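Local coordinates for penicillin-binding protein PbpB (Mycobacterium tuberculosis, PDB 6KGW) that synthesises cross-linked peptidoglycan for the mycobacterial cell wall from lipid intermediates and binds penicillins through its transpeptidase domain, at residues T476-Q481 with D492-T497; P267-K272 with G322-V327; R24-L29 with T192-L197; R410-T415 with T423-P428. All coordinates share one frame; numbering follows the deposited sequence.

Contact 1 of 4, residues T476-Q481 with D492-T497. With AIX ((2R,4S)-2-[(1R)-1-{[(2R)-2-amino-2-phenylacetyl]amino}-2-oxoethyl]-5,5-dimethyl-1,3-thiazolidine-4-carboxylic acid), chain E.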
# COMPACT_ATOMS: atom_id res chain seq x y z
N THR A 476 11.69 -1.29 -5.09
CA THR A 476 11.07 -2.35 -5.87
C THR A 476 11.04 -3.65 -5.08
O THR A 476 11.76 -3.82 -4.10
CB THR A 476 11.86 -2.59 -7.17
OG1 THR A 476 13.25 -2.69 -6.85
CG2 THR A 476 11.62 -1.46 -8.20
N GLY A 477 10.22 -4.58 -5.55
CA GLY A 477 10.28 -5.95 -5.06
C GLY A 477 9.85 -6.96 -6.09
O GLY A 477 9.01 -6.69 -6.96
N THR A 478 10.40 -8.17 -5.97
CA THR A 478 10.06 -9.32 -6.81
C THR A 478 10.11 -10.53 -5.87
O THR A 478 11.19 -11.05 -5.59
CB THR A 478 11.02 -9.49 -7.98
OG1 THR A 478 11.14 -8.27 -8.71
CG2 THR A 478 10.54 -10.57 -8.93
N ALA A 479 8.95 -10.96 -5.40
CA ALA A 479 8.85 -12.08 -4.47
C ALA A 479 8.30 -13.30 -5.19
O ALA A 479 7.39 -13.19 -6.02
CB ALA A 479 7.96 -11.72 -3.29
N GLN A 480 8.83 -14.48 -4.87
CA GLN A 480 8.35 -15.69 -5.50
C GLN A 480 7.08 -16.18 -4.81
O GLN A 480 6.96 -16.14 -3.59
CB GLN A 480 9.42 -16.77 -5.47
CG GLN A 480 10.63 -16.42 -6.32
CD GLN A 480 11.76 -17.41 -6.09
OE1 GLN A 480 12.67 -17.18 -5.28
NE2 GLN A 480 11.70 -18.53 -6.81
N GLN A 481 6.11 -16.61 -5.61
CA GLN A 481 4.87 -17.13 -5.07
C GLN A 481 5.01 -18.63 -4.80
O GLN A 481 5.84 -19.32 -5.40
CB GLN A 481 3.69 -16.88 -6.02
CG GLN A 481 3.50 -15.44 -6.46
CD GLN A 481 2.16 -15.23 -7.13
OE1 GLN A 481 1.32 -16.12 -7.12
NE2 GLN A 481 1.96 -14.07 -7.71
N ASP A 492 9.24 -18.93 -11.55
CA ASP A 492 8.99 -17.80 -12.43
C ASP A 492 7.58 -17.23 -12.26
O ASP A 492 7.02 -16.68 -13.22
CB ASP A 492 9.25 -18.20 -13.88
CG ASP A 492 8.42 -19.39 -14.29
OD1 ASP A 492 7.86 -20.05 -13.38
OD2 ASP A 492 8.30 -19.65 -15.50
N VAL A 493 7.00 -17.34 -11.07
CA VAL A 493 5.73 -16.70 -10.73
C VAL A 493 5.98 -15.74 -9.58
O VAL A 493 6.42 -16.17 -8.50
CB VAL A 493 4.64 -17.72 -10.37
CG1 VAL A 493 3.32 -16.99 -10.11
CG2 VAL A 493 4.48 -18.76 -11.47
N TYR A 494 5.68 -14.46 -9.79
CA TYR A 494 6.09 -13.44 -8.83
C TYR A 494 4.95 -12.52 -8.44
O TYR A 494 3.99 -12.32 -9.19
CB TYR A 494 7.25 -12.59 -9.38
CG TYR A 494 8.42 -13.40 -9.90
CD1 TYR A 494 9.29 -14.05 -9.03
CD2 TYR A 494 8.67 -13.51 -11.26
CE1 TYR A 494 10.37 -14.78 -9.50
CE2 TYR A 494 9.74 -14.24 -11.75
CZ TYR A 494 10.59 -14.87 -10.86
OH TYR A 494 11.67 -15.61 -11.33
N TRP A 495 5.04 -11.99 -7.23
CA TRP A 495 4.38 -10.74 -6.88
C TRP A 495 5.37 -9.63 -7.17
O TRP A 495 6.47 -9.63 -6.60
CB TRP A 495 3.96 -10.71 -5.42
CG TRP A 495 2.87 -11.64 -5.04
CD1 TRP A 495 1.56 -11.58 -5.43
CD2 TRP A 495 2.97 -12.75 -4.16
NE1 TRP A 495 0.84 -12.61 -4.87
CE2 TRP A 495 1.69 -13.34 -4.07
CE3 TRP A 495 4.03 -13.32 -3.43
CZ2 TRP A 495 1.44 -14.45 -3.29
CZ3 TRP A 495 3.78 -14.41 -2.66
CH2 TRP A 495 2.49 -14.98 -2.60
N ILE A 496 5.03 -8.72 -8.08
CA ILE A 496 5.80 -7.50 -8.28
C ILE A 496 5.21 -6.42 -7.40
O ILE A 496 4.00 -6.36 -7.18
CB ILE A 496 5.81 -7.08 -9.76
CG1 ILE A 496 6.29 -8.24 -10.64
CG2 ILE A 496 6.68 -5.84 -9.94
CD1 ILE A 496 7.50 -8.97 -10.10
N THR A 497 6.07 -5.56 -6.89
CA THR A 497 5.65 -4.67 -5.82
C THR A 497 6.51 -3.42 -5.90
O THR A 497 7.70 -3.51 -6.23
CB THR A 497 5.76 -5.45 -4.49
OG1 THR A 497 4.97 -4.85 -3.47
CG2 THR A 497 7.17 -5.60 -4.04
C8 AIX E . 13.33 -12.86 -9.73
C5 AIX E . 14.12 -12.96 -7.45
C6 AIX E . 15.47 -8.03 -7.90
N1 AIX E . 14.23 -10.72 -5.25
C2 AIX E . 13.77 -6.17 -7.37
N3 AIX E . 14.83 -7.47 -5.60
C4 AIX E . 13.83 -13.00 -5.96
C1 AIX E . 16.48 -6.97 -8.31
C3 AIX E . 14.68 -11.98 -5.19
C7 AIX E . 13.07 -12.94 -8.37
C9 AIX E . 14.63 -12.81 -10.19
C10 AIX E . 15.67 -12.84 -9.29
C11 AIX E . 15.42 -12.92 -7.93
C12 AIX E . 14.33 -7.53 -6.97
C13 AIX E . 15.66 -8.60 -5.28
C14 AIX E . 14.77 -9.61 -4.47
C15 AIX E . 13.66 -8.72 -3.80
C16 AIX E . 14.87 -8.72 -9.13
N2 AIX E . 13.97 -14.37 -5.43
O1 AIX E . 14.22 -5.24 -6.59
O2 AIX E . 12.99 -5.98 -8.30
O3 AIX E . 15.67 -12.32 -4.55
O4 AIX E . 12.60 -8.53 -4.33
S1 AIX E . 16.30 -9.30 -6.86
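Thr476 meets Thr497 backbone to backbone where strand 473-483, which lines the active site in the antiparallel transpeptidase sheet, runs beside strand 493-502; Lys475, Thr476 and Gly477 fit the KTG motif of penicillin-binding enzymes. Thr476 holds the carboxylate of the bound, ring-opened ampicillin, its OG1 lying 2.7 Å from AIX O1, and Thr461 is a second partner of that hydroxyl. Gly477 pairs with Thr497, whose CG2 closes to 3.3 Å of the glycine CA. Thr478 N donates to the acyl carbonyl AIX O4 (2.8 Å, 166°), as expected for an oxyanion-hole N-H. Its side chain divides the work: OG1, beside the backbone N (chi1 -52°), reaches AIX O2, while CG2 lies over one face of the Tyr494 ring. Ala479 exchanges two backbone bonds with Trp495. Gln480 stretches alongside Tyr494, its CG at the ring edge, and its OE1 bonds weakly to the ligand amine AIX N2 while NE2 is taken by Phe490 O. Gln481 lays its amide almost flat on the indole of Trp495, the planes 16° apart. Its NE2 is shared by Asp516 and, weakly, Tyr494 O, and its CG sits 3.5 Å from the centroid of the six-membered ring.

Contact 2 of 4, residues P267-K272 with G322-V327. With AIX ((2R,4S)-2-[(1R)-1-{[(2R)-2-amino-2-phenylacetyl]amino}-2-oxoethyl]-5,5-dimethyl-1,3-thiazolidine-4-carboxylic acid), chain E.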
# COMPACT_ATOMS: atom_id res chain seq x y z
N PRO A 267 6.13 -10.11 0.47
CA PRO A 267 6.52 -8.83 -0.14
C PRO A 267 7.85 -8.86 -0.89
O PRO A 267 8.09 -7.96 -1.71
CB PRO A 267 6.62 -7.90 1.08
CG PRO A 267 7.11 -8.86 2.18
CD PRO A 267 6.36 -10.14 1.93
N GLY A 268 8.71 -9.84 -0.66
CA GLY A 268 10.04 -9.77 -1.25
C GLY A 268 10.75 -8.49 -0.87
O GLY A 268 10.62 -7.98 0.24
N SER A 269 11.43 -7.90 -1.85
CA SER A 269 12.39 -6.83 -1.60
C SER A 269 11.80 -5.50 -1.12
O SER A 269 12.56 -4.67 -0.59
CB SER A 269 13.19 -6.59 -2.87
OG SER A 269 14.16 -7.59 -2.94
N VAL A 270 10.50 -5.24 -1.28
CA VAL A 270 10.01 -4.01 -0.64
C VAL A 270 10.16 -4.09 0.87
O VAL A 270 10.26 -3.06 1.53
CB VAL A 270 8.54 -3.66 -0.97
CG1 VAL A 270 8.46 -3.08 -2.35
CG2 VAL A 270 7.64 -4.89 -0.80
N ASN A 271 10.22 -5.30 1.42
CA ASN A 271 10.45 -5.43 2.85
C ASN A 271 11.81 -4.90 3.30
O ASN A 271 12.04 -4.78 4.50
CB ASN A 271 10.32 -6.89 3.27
CG ASN A 271 9.90 -7.03 4.72
OD1 ASN A 271 8.99 -6.35 5.17
ND2 ASN A 271 10.59 -7.89 5.47
N LYS A 272 12.73 -4.59 2.37
CA LYS A 272 14.07 -4.22 2.81
C LYS A 272 14.12 -2.89 3.54
O LYS A 272 15.13 -2.58 4.17
CB LYS A 272 15.01 -4.24 1.61
CG LYS A 272 15.31 -5.64 1.11
CD LYS A 272 16.31 -5.62 -0.03
CE LYS A 272 16.43 -7.01 -0.68
NZ LYS A 272 17.38 -6.98 -1.83
N GLY A 322 19.59 0.26 -3.22
CA GLY A 322 19.27 0.77 -4.53
C GLY A 322 19.39 -0.28 -5.61
O GLY A 322 18.66 -0.25 -6.60
N LYS A 323 20.32 -1.22 -5.45
CA LYS A 323 20.46 -2.32 -6.40
C LYS A 323 19.74 -3.58 -5.93
O LYS A 323 19.60 -4.52 -6.71
CB LYS A 323 21.94 -2.62 -6.66
CG LYS A 323 22.62 -1.64 -7.58
CD LYS A 323 24.07 -2.00 -7.83
CE LYS A 323 24.80 -0.92 -8.63
NZ LYS A 323 24.11 -0.56 -9.93
N SER A 324 19.29 -3.59 -4.68
CA SER A 324 18.54 -4.70 -4.08
C SER A 324 19.39 -5.98 -4.02
O SER A 324 18.97 -7.06 -4.44
CB SER A 324 17.23 -4.93 -4.83
OG SER A 324 16.24 -5.42 -3.97
N SER A 325 20.59 -5.85 -3.45
CA SER A 325 21.41 -7.02 -3.13
C SER A 325 20.81 -7.79 -1.95
O SER A 325 20.69 -7.25 -0.84
CB SER A 325 22.83 -6.58 -2.80
OG SER A 325 23.60 -7.63 -2.24
N ASN A 326 20.43 -9.05 -2.18
CA ASN A 326 19.98 -9.90 -1.07
C ASN A 326 21.13 -10.18 -0.11
O ASN A 326 20.97 -10.06 1.11
CB ASN A 326 19.40 -11.22 -1.60
CG ASN A 326 18.07 -11.05 -2.35
OD1 ASN A 326 17.35 -10.06 -2.18
ND2 ASN A 326 17.75 -12.03 -3.19
N VAL A 327 22.28 -10.58 -0.65
CA VAL A 327 23.46 -10.85 0.16
C VAL A 327 23.81 -9.64 1.02
O VAL A 327 24.02 -9.75 2.24
CB VAL A 327 24.63 -11.27 -0.75
CG1 VAL A 327 25.94 -11.44 0.05
CG2 VAL A 327 24.25 -12.56 -1.52
C8 AIX E . 13.33 -12.86 -9.73
C5 AIX E . 14.12 -12.96 -7.45
C6 AIX E . 15.47 -8.03 -7.90
N1 AIX E . 14.23 -10.72 -5.25
C2 AIX E . 13.77 -6.17 -7.37
N3 AIX E . 14.83 -7.47 -5.60
C4 AIX E . 13.83 -13.00 -5.96
C1 AIX E . 16.48 -6.97 -8.31
C3 AIX E . 14.68 -11.98 -5.19
C7 AIX E . 13.07 -12.94 -8.37
C9 AIX E . 14.63 -12.81 -10.19
C10 AIX E . 15.67 -12.84 -9.29
C11 AIX E . 15.42 -12.92 -7.93
C12 AIX E . 14.33 -7.53 -6.97
C13 AIX E . 15.66 -8.60 -5.28
C14 AIX E . 14.77 -9.61 -4.47
C15 AIX E . 13.66 -8.72 -3.80
C16 AIX E . 14.87 -8.72 -9.13
N2 AIX E . 13.97 -14.37 -5.43
O1 AIX E . 14.22 -5.24 -6.59
O2 AIX E . 12.99 -5.98 -8.30
O3 AIX E . 15.67 -12.32 -4.55
O4 AIX E . 12.60 -8.53 -4.33
S1 AIX E . 16.30 -9.30 -6.86
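Lys272 reaches across to Ser324 and Asn326 with a nearly straight chain, and its NZ is gripped by two bonds, to Ser324 OG at 2.9 Å and to Asn326 OD1 at 3.1 Å. In the second bond NZ lies tilted 23° from the carbonyl plane of the Asn326 amide, and the two side chains cross at about a right angle. Beside this NZ stands Ser269, whose OG is covalently bound to AIX C15, 1.5 Å away, in the acyl-enzyme formed by ampicillin. Its backbone N gives AIX O4 a weak, bent hydrogen bond, consistent with an oxyanion-hole N-H. The thiazolidine, intact after the beta-lactam has opened, lies against the other segment: AIX N3 donates to Ser324 OG at 3.0 Å, and Asn326 ND2 gives a short, nearly straight bond to the side-chain amide oxygen AIX O3. Asn326 thus turns its oxygen to the lysine and its nitrogen to the ligand. Ser269 with Lys272, and Ser324 with Asn326, match the SxxK and SxN motifs of the penicillin-binding enzymes, with Ser269 the acylated nucleophile. Lys475, on strand 473-483, adds a further bond to Ser324 OG. Farther out, a 3-10 turn links Lys272 N to Ser269 O. Ser324, with positive phi, is the C-prime residue of a Schellman motif ending helix 317-323, and Ser325 N-caps the next helix, its OG bonded to Gly328 N and Asp306.

Contact 3 of 4, residues R24-L29 with T192-L197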
# COMPACT_ATOMS: atom_id res chain seq x y z
N ARG A 24 -13.96 12.86 1.04
CA ARG A 24 -13.48 13.85 2.00
C ARG A 24 -13.95 15.26 1.67
O ARG A 24 -13.99 16.11 2.56
CB ARG A 24 -11.95 13.82 2.10
CG ARG A 24 -11.18 14.32 0.89
CD ARG A 24 -9.65 14.06 1.00
NE ARG A 24 -9.01 14.69 2.15
CZ ARG A 24 -8.64 14.07 3.27
NH1 ARG A 24 -8.84 12.77 3.44
NH2 ARG A 24 -8.06 14.74 4.25
N ASN A 25 -14.32 15.52 0.41
CA ASN A 25 -14.89 16.81 0.02
C ASN A 25 -16.40 16.74 -0.14
O ASN A 25 -16.99 17.56 -0.84
CB ASN A 25 -14.21 17.29 -1.26
CG ASN A 25 -12.70 17.29 -1.13
OD1 ASN A 25 -12.16 17.76 -0.13
ND2 ASN A 25 -12.01 16.73 -2.11
N ASN A 26 -17.03 15.75 0.50
CA ASN A 26 -18.48 15.56 0.46
C ASN A 26 -18.99 15.28 -0.95
O ASN A 26 -20.16 15.51 -1.25
CB ASN A 26 -19.21 16.74 1.10
CG ASN A 26 -19.23 16.64 2.61
OD1 ASN A 26 -20.29 16.46 3.22
ND2 ASN A 26 -18.05 16.73 3.23
N ASP A 27 -18.14 14.75 -1.82
CA ASP A 27 -18.61 14.28 -3.11
C ASP A 27 -19.24 12.91 -2.94
O ASP A 27 -18.64 12.01 -2.35
CB ASP A 27 -17.46 14.21 -4.12
CG ASP A 27 -17.96 13.99 -5.54
OD1 ASP A 27 -19.10 14.43 -5.80
OD2 ASP A 27 -17.23 13.38 -6.37
N ARG A 28 -20.45 12.74 -3.45
CA ARG A 28 -21.25 11.57 -3.11
C ARG A 28 -20.79 10.33 -3.86
O ARG A 28 -20.64 10.34 -5.08
CB ARG A 28 -22.72 11.84 -3.38
CG ARG A 28 -23.35 12.73 -2.34
CD ARG A 28 -24.78 13.03 -2.70
NE ARG A 28 -24.84 13.45 -4.09
CZ ARG A 28 -25.96 13.54 -4.78
NH1 ARG A 28 -27.12 13.22 -4.22
NH2 ARG A 28 -25.91 13.94 -6.05
N LEU A 29 -20.58 9.25 -3.10
CA LEU A 29 -20.36 7.91 -3.63
C LEU A 29 -21.62 7.06 -3.64
O LEU A 29 -21.88 6.36 -4.62
CB LEU A 29 -19.26 7.21 -2.81
CG LEU A 29 -17.86 7.77 -3.06
CD1 LEU A 29 -16.91 7.40 -1.92
CD2 LEU A 29 -17.34 7.27 -4.43
N THR A 192 -24.50 10.23 7.75
CA THR A 192 -23.66 10.23 6.58
C THR A 192 -22.23 9.87 6.97
O THR A 192 -21.73 10.31 8.00
CB THR A 192 -23.69 11.59 5.89
OG1 THR A 192 -24.88 11.69 5.11
CG2 THR A 192 -22.48 11.78 5.00
N VAL A 193 -21.59 9.05 6.15
CA VAL A 193 -20.23 8.59 6.39
C VAL A 193 -19.31 9.32 5.43
O VAL A 193 -19.48 9.23 4.21
CB VAL A 193 -20.12 7.06 6.22
CG1 VAL A 193 -18.67 6.60 6.44
CG2 VAL A 193 -21.10 6.36 7.17
N VAL A 194 -18.34 10.06 5.98
CA VAL A 194 -17.34 10.78 5.20
C VAL A 194 -16.06 9.95 5.16
O VAL A 194 -15.43 9.70 6.19
CB VAL A 194 -17.06 12.17 5.81
CG1 VAL A 194 -16.23 13.02 4.86
CG2 VAL A 194 -18.37 12.87 6.16
N LEU A 195 -15.67 9.51 3.98
CA LEU A 195 -14.44 8.76 3.83
C LEU A 195 -13.23 9.69 3.68
O LEU A 195 -13.34 10.86 3.29
CB LEU A 195 -14.53 7.83 2.64
CG LEU A 195 -15.76 6.92 2.64
CD1 LEU A 195 -15.75 6.10 1.37
CD2 LEU A 195 -15.80 6.01 3.87
N THR A 196 -12.06 9.14 3.98
CA THR A 196 -10.84 9.88 3.67
C THR A 196 -10.51 9.89 2.19
O THR A 196 -9.66 10.68 1.77
CB THR A 196 -9.64 9.29 4.42
OG1 THR A 196 -9.43 7.94 3.98
CG2 THR A 196 -9.87 9.36 5.91
N LEU A 197 -11.17 9.05 1.39
CA LEU A 197 -10.92 9.01 -0.05
C LEU A 197 -11.11 10.39 -0.69
O LEU A 197 -12.00 11.16 -0.33
CB LEU A 197 -11.87 8.02 -0.71
CG LEU A 197 -11.75 6.55 -0.37
CD1 LEU A 197 -12.86 5.81 -1.10
CD2 LEU A 197 -10.38 6.02 -0.75
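Arg24 meets the end of strand 192-195 with both its backbone and its side chain, in the mixed sheet where strand 21-22 runs parallel to 192-195; residues 24-27 form the turn leading from 21-22 into strand 28-36. Two carbonyls of the second segment are satisfied by this one residue. Leu197 O takes Arg24 N at 2.9 Å. Thr196 O takes Arg24 NH1 at 2.8 Å, on a lone pair in the carbonyl plane and only 7° out of the guanidinium plane. The side chain gets there by leaving CA between N and the carbonyl carbon (chi1 70°) and bending at chi3, which swings the guanidinium edge-on to the threonine carbonyl. NH2 is occupied by a salt bridge to Glu232, so the group is fixed from two directions. The hydroxyl of Thr196 is used by other partners, Val233 O and Arg410 O. Apolar contacts complete the join: Val194 CG1 lies against Arg24 CA at 4.1 Å, and at the other end of the turn the buried Leu29 turns toward the strand, its CD1 4.4 Å from Leu197 CD1 and 3.7 Å from Leu195 CD1.

Contact 4 of 4, residues R410-T415 with T423-P428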
# COMPACT_ATOMS: atom_id res chain seq x y z
N ARG A 410 -6.40 4.98 8.07
CA ARG A 410 -7.82 5.11 8.37
C ARG A 410 -8.53 5.54 7.10
O ARG A 410 -8.01 6.38 6.35
CB ARG A 410 -8.02 6.16 9.49
CG ARG A 410 -8.49 5.64 10.85
CD ARG A 410 -7.79 4.40 11.24
NE ARG A 410 -7.93 4.06 12.64
CZ ARG A 410 -7.15 3.16 13.25
NH1 ARG A 410 -6.20 2.53 12.57
NH2 ARG A 410 -7.31 2.91 14.54
N ILE A 411 -9.71 4.97 6.85
CA ILE A 411 -10.53 5.38 5.71
C ILE A 411 -11.78 6.14 6.13
O ILE A 411 -12.37 6.84 5.30
CB ILE A 411 -10.92 4.19 4.81
CG1 ILE A 411 -11.35 4.70 3.42
CG2 ILE A 411 -12.07 3.37 5.44
CD1 ILE A 411 -11.10 3.73 2.30
N ILE A 412 -12.22 6.00 7.38
CA ILE A 412 -13.39 6.73 7.84
C ILE A 412 -12.92 8.04 8.46
O ILE A 412 -12.13 8.04 9.40
CB ILE A 412 -14.23 5.89 8.81
CG1 ILE A 412 -14.68 4.62 8.09
CG2 ILE A 412 -15.47 6.65 9.18
CD1 ILE A 412 -15.27 3.56 9.00
N LYS A 413 -13.35 9.14 7.87
CA LYS A 413 -12.90 10.47 8.24
C LYS A 413 -13.77 11.09 9.32
O LYS A 413 -13.25 11.65 10.29
CB LYS A 413 -12.88 11.35 6.98
CG LYS A 413 -12.54 12.79 7.20
CD LYS A 413 -11.06 13.01 7.38
CE LYS A 413 -10.65 14.44 7.01
NZ LYS A 413 -9.33 14.79 7.60
N ALA A 414 -15.08 10.97 9.19
CA ALA A 414 -16.05 11.59 10.08
C ALA A 414 -17.43 11.04 9.73
O ALA A 414 -17.62 10.38 8.71
CB ALA A 414 -16.03 13.12 9.95
N THR A 415 -18.40 11.31 10.61
CA THR A 415 -19.80 11.02 10.37
C THR A 415 -20.62 12.26 10.64
O THR A 415 -20.34 13.00 11.60
CB THR A 415 -20.32 9.87 11.24
OG1 THR A 415 -20.38 10.30 12.60
CG2 THR A 415 -19.40 8.68 11.16
N THR A 423 -19.05 14.88 13.48
CA THR A 423 -18.08 14.34 14.43
C THR A 423 -16.91 13.76 13.64
O THR A 423 -17.10 12.84 12.83
CB THR A 423 -18.71 13.28 15.32
OG1 THR A 423 -19.70 13.88 16.16
CG2 THR A 423 -17.63 12.62 16.19
N GLU A 424 -15.72 14.29 13.87
CA GLU A 424 -14.53 13.75 13.24
C GLU A 424 -14.19 12.39 13.84
O GLU A 424 -14.41 12.15 15.03
CB GLU A 424 -13.38 14.74 13.41
CG GLU A 424 -12.57 15.01 12.16
CD GLU A 424 -13.40 15.59 11.03
OE1 GLU A 424 -14.46 16.18 11.31
OE2 GLU A 424 -12.98 15.45 9.86
N GLU A 425 -13.71 11.47 13.00
CA GLU A 425 -13.25 10.18 13.50
C GLU A 425 -12.04 10.36 14.42
O GLU A 425 -11.17 11.18 14.14
CB GLU A 425 -12.88 9.25 12.34
CG GLU A 425 -14.02 8.42 11.81
CD GLU A 425 -14.53 7.40 12.81
OE1 GLU A 425 -13.76 6.49 13.21
OE2 GLU A 425 -15.71 7.52 13.20
N PRO A 426 -11.94 9.58 15.50
CA PRO A 426 -10.78 9.71 16.39
C PRO A 426 -9.50 9.23 15.72
O PRO A 426 -9.45 8.15 15.13
CB PRO A 426 -11.15 8.83 17.60
CG PRO A 426 -12.24 7.93 17.13
CD PRO A 426 -12.97 8.67 16.05
N ARG A 427 -8.45 10.04 15.83
CA ARG A 427 -7.17 9.71 15.24
C ARG A 427 -6.49 8.59 16.02
O ARG A 427 -6.52 8.58 17.25
CB ARG A 427 -6.26 10.92 15.21
CG ARG A 427 -6.87 12.09 14.49
CD ARG A 427 -7.06 11.78 13.01
NE ARG A 427 -5.79 11.59 12.34
CZ ARG A 427 -5.47 10.53 11.59
NH1 ARG A 427 -6.34 9.54 11.39
NH2 ARG A 427 -4.27 10.48 11.04
N PRO A 428 -5.87 7.64 15.34
CA PRO A 428 -5.12 6.61 16.05
C PRO A 428 -3.83 7.17 16.60
O PRO A 428 -3.25 8.13 16.07
CB PRO A 428 -4.86 5.56 14.96
CG PRO A 428 -4.73 6.42 13.71
CD PRO A 428 -5.76 7.50 13.87
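Thr415 and Thr423 form an antiparallel hydrogen-bonded pair, joined N to O in both directions at 3.0 Å, and after the closely spaced non-hydrogen-bonded pair Ala414-Glu424 the segments stay linked by Glu425 N to Lys413 O at 2.8 Å. Ala414 is packed tightly here, its CB 3.1 Å from Thr423 O. The side chain of Glu424 doubles back at chi2 (60°), bringing its carboxylate over the same methyl and across the aliphatic part of Lys413, OE2 near CG and CE. The charges do not close, with Lys413 NZ 4.3 Å from Glu424 OE2; the lysine bridges instead to Glu232 and the glutamate to Arg422. Glu425 bends back as well, and its CG packs against Ile412, 3.1 Å from the carbonyl O and 3.5 Å from CG2. Beyond the paired residues both segments run on as loops that spread apart, and meet again at Arg410. There the ring of Pro428 slides past the arginine, CB lying over one face of the guanidinium near its rim, 3.6 Å from NH2. Arg427 comes in edge-on, its guanidinium rim turned to Arg410 CB while NH2 bonds to Thr230 O. The pair is a beta hairpin; on the other edge of strand 412-416 a classic beta bulge sets Lys413 and Ala414 both opposite Val194 of strand 192-195. Strand 422-424 is the outermost strand of the mixed sheet, whereas 412-416 runs antiparallel to both it and strand 192-195.

From the N terminus, contact 3 comes first, closing a long loop of 162 residues that holds much of the N-terminal part and bringing residues 24-29 back to strand 192-195. Contact 2 follows, spanning 49 residues to join the 3-10 turn that carries Ser269 to the junction between helices 317-323 and 326-347. Contact 4 is a short hairpin, and contact 1 pairs two nearby strands toward the C terminus. None nest or cross; all four stand in series. In space they form two pairs. Contacts 3 and 4 share the mixed sheet through neighbouring strands 192-195 and 412-416, whereas contacts 1 and 2 meet around the bound ampicillin, with contact 1's centre about 34 Å from those of contacts 3 and 4.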